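DNA/RNA-binding protein Alba (Thermoplasma volcanium, PDB 4Z9E) probably binds double-stranded DNA tightly but without sequence specificity and takes part in DNA compaction. Local coordinates at residues L66-T70 / N79-I83; A44-A48 / I83-L87. One frame throughout, in Å; residues are numbered along the deposited sequence.

Overall arrangement
Followed from the N terminus, the chain lays down strand 6-8, helix 14-25 and strand 31-37 before helix 41-55 supplies the first half of interaction 2. Strand 60-69 then leads out to the turn of a long hairpin, and interaction 1 closes that short loop by pairing 66-70 with 79-83. Strand 80-88 continues inward, and 83-87 comes back to 44-48, closing a loop of 34 intervening residues within which interaction 1 is nested. The two meet at Ile83, with centres about 14 Å apart. One joins neighbouring strands within the sheet; the other fastens a helix to it, and both also reach the second subunit.

Interaction 1 of 2, residues L66-T70 / N79-I83; sequences LDTET and NVSSI
Thr70 packs over one face of the Asn79 amide, its CA 3.3 Å from Asn79 OD1 and its CG2 on the same side, while OD1 accepts a hydrogen bond from Leu71 N. The carboxylate of Glu69 lies across Ser82: its OE2 is 3.4 Å from Ser82 CB, which sits off the face turned toward the sheet. CG beside the backbone N (chi1 -68°) and an extended chain beyond it bring this carboxylate across strand 80-88 to Lys35 of strand 31-37, its salt-bridge partner. With an alanine here, Lys35 would probably lose its charged mate and Ser82 the group lying over it. The carboxylate of Asp67, salt-bridged to Arg65, is linked to Ser82 by water 1, which donates to Asp67 OD2 and accepts from Ser82 OG (2.6 Å).

Beneath the carboxylates of Glu69 and Asp67 the strands pair antiparallel. Asp67 and Ser82 exchange two backbone bonds, as do Glu69 and Val80; Glu69 N to Val80 O is 2.7 Å and nearly straight (171°). On the opposite face Leu66 CD2 rests alongside Ile83 CG1 at 3.6 Å. This is the outer part of the 60-69/80-88 hairpin, an arm that in Alba relatives reaches into the DNA minor groove, probably here too. Ile41 of helix 41-55 touches Ser81 and Ile83, and the second subunit bonds through its Glu49 to Thr68 and its Asp46 to Ser81.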
loop_
_atom_site.group_PDB
_atom_site.type_symbol
_atom_site.label_atom_id
_atom_site.label_comp_id
_atom_site.label_asym_id
_atom_site.label_seq_id
_atom_site.Cartn_x
_atom_site.Cartn_y
_atom_site.Cartn_z
ATOM N N LEU A 66 3.283 5.977 3.568
ATOM C CA LEU A 66 2.432 5.200 4.444
ATOM C C LEU A 66 2.372 5.853 5.819
ATOM O O LEU A 66 3.406 6.246 6.341
ATOM C CB LEU A 66 2.942 3.776 4.557
ATOM C CG LEU A 66 3.040 3.004 3.239
ATOM C CD1 LEU A 66 3.581 1.589 3.424
ATOM C CD2 LEU A 66 1.681 2.916 2.588
ATOM N N ASP A 67 1.168 5.972 6.389
ATOM C CA ASP A 67 0.975 6.539 7.736
ATOM C C ASP A 67 -0.089 5.784 8.515
ATOM O O ASP A 67 -0.723 4.851 8.013
ATOM C CB ASP A 67 0.516 8.005 7.683
ATOM C CG ASP A 67 1.504 8.914 6.995
ATOM O OD1 ASP A 67 2.713 8.785 7.276
ATOM O OD2 ASP A 67 1.065 9.783 6.190
ATOM N N THR A 68 -0.275 6.217 9.753
ATOM C CA THR A 68 -1.391 5.796 10.588
ATOM C C THR A 68 -2.178 7.043 10.990
ATOM O O THR A 68 -1.606 8.085 11.283
ATOM C CB THR A 68 -0.875 5.042 11.823
ATOM O OG1 THR A 68 -0.001 4.012 11.385
ATOM C CG2 THR A 68 -1.984 4.379 12.589
ATOM N N GLU A 69 -3.493 6.937 10.972
ATOM C CA GLU A 69 -4.350 8.050 11.348
ATOM C C GLU A 69 -5.172 7.663 12.565
ATOM O O GLU A 69 -5.635 6.529 12.670
ATOM C CB GLU A 69 -5.234 8.470 10.172
ATOM C CG GLU A 69 -4.437 9.095 9.025
ATOM C CD GLU A 69 -5.296 9.548 7.838
ATOM O OE1 GLU A 69 -6.532 9.772 7.997
ATOM O OE2 GLU A 69 -4.720 9.693 6.730
ATOM N N THR A 70 -5.315 8.601 13.497
ATOM C CA THR A 70 -5.971 8.327 14.790
ATOM C C THR A 70 -7.480 8.429 14.654
ATOM O O THR A 70 -7.980 9.302 13.938
ATOM C CB THR A 70 -5.486 9.276 15.920
ATOM O OG1 THR A 70 -4.076 9.524 15.786
ATOM C CG2 THR A 70 -5.763 8.678 17.318
ATOM N N ASN A 79 -7.001 2.462 15.358
ATOM C CA ASN A 79 -6.635 3.499 14.426
ATOM C C ASN A 79 -6.561 2.876 13.025
ATOM O O ASN A 79 -6.920 1.710 12.832
ATOM C CB ASN A 79 -5.269 4.022 14.833
ATOM C CG ASN A 79 -5.304 4.748 16.156
ATOM O OD1 ASN A 79 -6.228 5.527 16.434
ATOM N ND2 ASN A 79 -4.290 4.518 16.973
ATOM N N VAL A 80 -6.050 3.609 12.045
ATOM C CA VAL A 80 -6.168 3.117 10.692
ATOM C C VAL A 80 -4.971 3.490 9.861
ATOM O O VAL A 80 -4.448 4.602 10.007
ATOM C CB VAL A 80 -7.509 3.608 10.080
ATOM C CG1 VAL A 80 -7.541 5.131 9.858
ATOM C CG2 VAL A 80 -7.904 2.789 8.875
ATOM N N SER A 81 -4.522 2.542 9.026
ATOM C CA SER A 81 -3.440 2.766 8.057
ATOM C C SER A 81 -3.913 3.641 6.875
ATOM O O SER A 81 -5.082 3.621 6.471
ATOM C CB SER A 81 -2.939 1.431 7.511
ATOM O OG SER A 81 -2.131 0.723 8.442
ATOM N N SER A 82 -2.991 4.404 6.309
ATOM C CA SER A 82 -3.323 5.241 5.183
ATOM C C SER A 82 -2.186 5.259 4.150
ATOM O O SER A 82 -1.004 5.056 4.491
ATOM C CB SER A 82 -3.675 6.654 5.660
ATOM O OG SER A 82 -2.561 7.504 5.540
ATOM N N ILE A 83 -2.546 5.489 2.892
ATOM C CA ILE A 83 -1.557 5.596 1.826
ATOM C C ILE A 83 -1.861 6.857 1.047
ATOM O O ILE A 83 -3.017 7.254 0.910
ATOM C CB ILE A 83 -1.502 4.347 0.919
ATOM C CG1 ILE A 83 -0.326 4.423 -0.054
ATOM C CG2 ILE A 83 -2.783 4.203 0.133
ATOM C CD1 ILE A 83 -0.061 3.140 -0.827
HETATM O O HOH W 1 -0.416 8.256 4.186
#

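Interaction 2 of 2, residues A44-A48 / I83-L87; sequences AVDVA and IEITL
Ala44 meets the strand with both its side chain and its carbonyl. Its CB lies 4.2 Å from Ile83 CG2, and its O is 3.9 Å from Ile85 CD1. That oxygen also accepts the helical bond from Ala48 N, so the methyl of Ile85 lies against a carbonyl already bonded within the helix. Val45 adds a looser touch from the flank, CG2 to Ile83 CD1 at 4.4 Å. Ile83 can serve both residues because CG1 stands anti to its backbone N (chi1 -172°), which sends CD1 toward Val45 and leaves CG2 for Ala44.

Helix 41-55 is the connection of a beta-alpha-beta crossover between the parallel strands 31-37 and 60-69, and strand 80-88 is inserted between them in the sheet. The helix therefore runs in the same direction as this central strand, at 8° and with the axes 9.8 Å apart, the usual distance for a helix packed on a sheet; the alanines Ala44 and Ala48 turn their methyls to the strand. With helix 14-25 it forms the helical layer of the Alba fold, packed on one face of its sheet.

One turn further along, Ala48 CB sits between two side chains of the strand, 4.4 Å from Ile85 CD1 and equally far from Leu87 CD1. Ile85 also packs on Leu66 of the second subunit and on Tyr61 of its own chain, while Leu87 also touches Phe25 of helix 14-25.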
loop_
_atom_site.group_PDB
_atom_site.type_symbol
_atom_site.label_atom_id
_atom_site.label_comp_id
_atom_site.label_asym_id
_atom_site.label_seq_id
_atom_site.Cartn_x
_atom_site.Cartn_y
_atom_site.Cartn_z
ATOM N N ALA A 44 -6.763 1.648 -3.812
ATOM C CA ALA A 44 -5.946 2.774 -4.253
ATOM C C ALA A 44 -4.766 2.297 -5.100
ATOM O O ALA A 44 -4.424 2.923 -6.097
ATOM C CB ALA A 44 -5.461 3.607 -3.070
ATOM N N VAL A 45 -4.119 1.218 -4.679
ATOM C CA VAL A 45 -3.017 0.622 -5.452
ATOM C C VAL A 45 -3.504 0.167 -6.822
ATOM O O VAL A 45 -2.887 0.513 -7.826
ATOM C CB VAL A 45 -2.315 -0.542 -4.709
ATOM C CG1 VAL A 45 -1.214 -1.150 -5.577
ATOM C CG2 VAL A 45 -1.684 -0.040 -3.411
ATOM N N ASP A 46 -4.613 -0.572 -6.867
ATOM C CA ASP A 46 -5.290 -0.889 -8.137
ATOM C C ASP A 46 -5.505 0.333 -9.048
ATOM O O ASP A 46 -5.163 0.284 -10.249
ATOM C CB ASP A 46 -6.656 -1.574 -7.914
ATOM C CG ASP A 46 -6.557 -2.949 -7.234
ATOM O OD1 ASP A 46 -5.462 -3.578 -7.164
ATOM O OD2 ASP A 46 -7.625 -3.413 -6.760
ATOM N N VAL A 47 -6.088 1.408 -8.497
ATOM C CA VAL A 47 -6.372 2.606 -9.274
ATOM C C VAL A 47 -5.115 3.093 -9.950
ATOM O O VAL A 47 -5.118 3.342 -11.143
ATOM C CB VAL A 47 -6.982 3.743 -8.427
ATOM C CG1 VAL A 47 -6.888 5.082 -9.146
ATOM C CG2 VAL A 47 -8.421 3.415 -8.072
ATOM N N ALA A 48 -4.036 3.201 -9.192
ATOM C CA ALA A 48 -2.768 3.677 -9.752
ATOM C C ALA A 48 -2.153 2.701 -10.728
ATOM O O ALA A 48 -1.463 3.113 -11.647
ATOM C CB ALA A 48 -1.755 4.003 -8.652
ATOM N N ILE A 83 -2.546 5.489 2.892
ATOM C CA ILE A 83 -1.557 5.596 1.826
ATOM C C ILE A 83 -1.861 6.857 1.047
ATOM O O ILE A 83 -3.017 7.254 0.910
ATOM C CB ILE A 83 -1.502 4.347 0.919
ATOM C CG1 ILE A 83 -0.326 4.423 -0.054
ATOM C CG2 ILE A 83 -2.783 4.203 0.133
ATOM C CD1 ILE A 83 -0.061 3.140 -0.827
ATOM N N GLU A 84 -0.793 7.493 0.586
ATOM C CA GLU A 84 -0.863 8.630 -0.292
ATOM C C GLU A 84 0.096 8.289 -1.418
ATOM O O GLU A 84 1.288 8.055 -1.168
ATOM C CB GLU A 84 -0.427 9.882 0.461
ATOM C CG GLU A 84 -0.321 11.157 -0.352
ATOM C CD GLU A 84 0.287 12.315 0.449
ATOM O OE1 GLU A 84 -0.106 12.515 1.630
ATOM O OE2 GLU A 84 1.164 13.032 -0.097
ATOM N N ILE A 85 -0.441 8.203 -2.641
ATOM C CA ILE A 85 0.343 7.916 -3.860
ATOM C C ILE A 85 0.346 9.134 -4.791
ATOM O O ILE A 85 -0.720 9.613 -5.221
ATOM C CB ILE A 85 -0.204 6.693 -4.642
ATOM C CG1 ILE A 85 -0.365 5.475 -3.742
ATOM C CG2 ILE A 85 0.704 6.324 -5.801
ATOM C CD1 ILE A 85 -1.308 4.430 -4.308
ATOM N N THR A 86 1.543 9.626 -5.097
ATOM C CA THR A 86 1.720 10.764 -5.995
ATOM C C THR A 86 2.137 10.296 -7.382
ATOM O O THR A 86 3.161 9.651 -7.522
ATOM C CB THR A 86 2.804 11.739 -5.466
ATOM O OG1 THR A 86 2.441 12.160 -4.158
ATOM C CG2 THR A 86 2.942 12.969 -6.354
ATOM N N LEU A 87 1.364 10.665 -8.399
ATOM C CA LEU A 87 1.739 10.390 -9.780
ATOM C C LEU A 87 2.121 11.648 -10.558
ATOM O O LEU A 87 1.615 12.754 -10.271
ATOM C CB LEU A 87 0.575 9.703 -10.483
ATOM C CG LEU A 87 0.046 8.390 -9.896
ATOM C CD1 LEU A 87 -1.164 7.901 -10.689
ATOM C CD2 LEU A 87 1.143 7.333 -9.903
#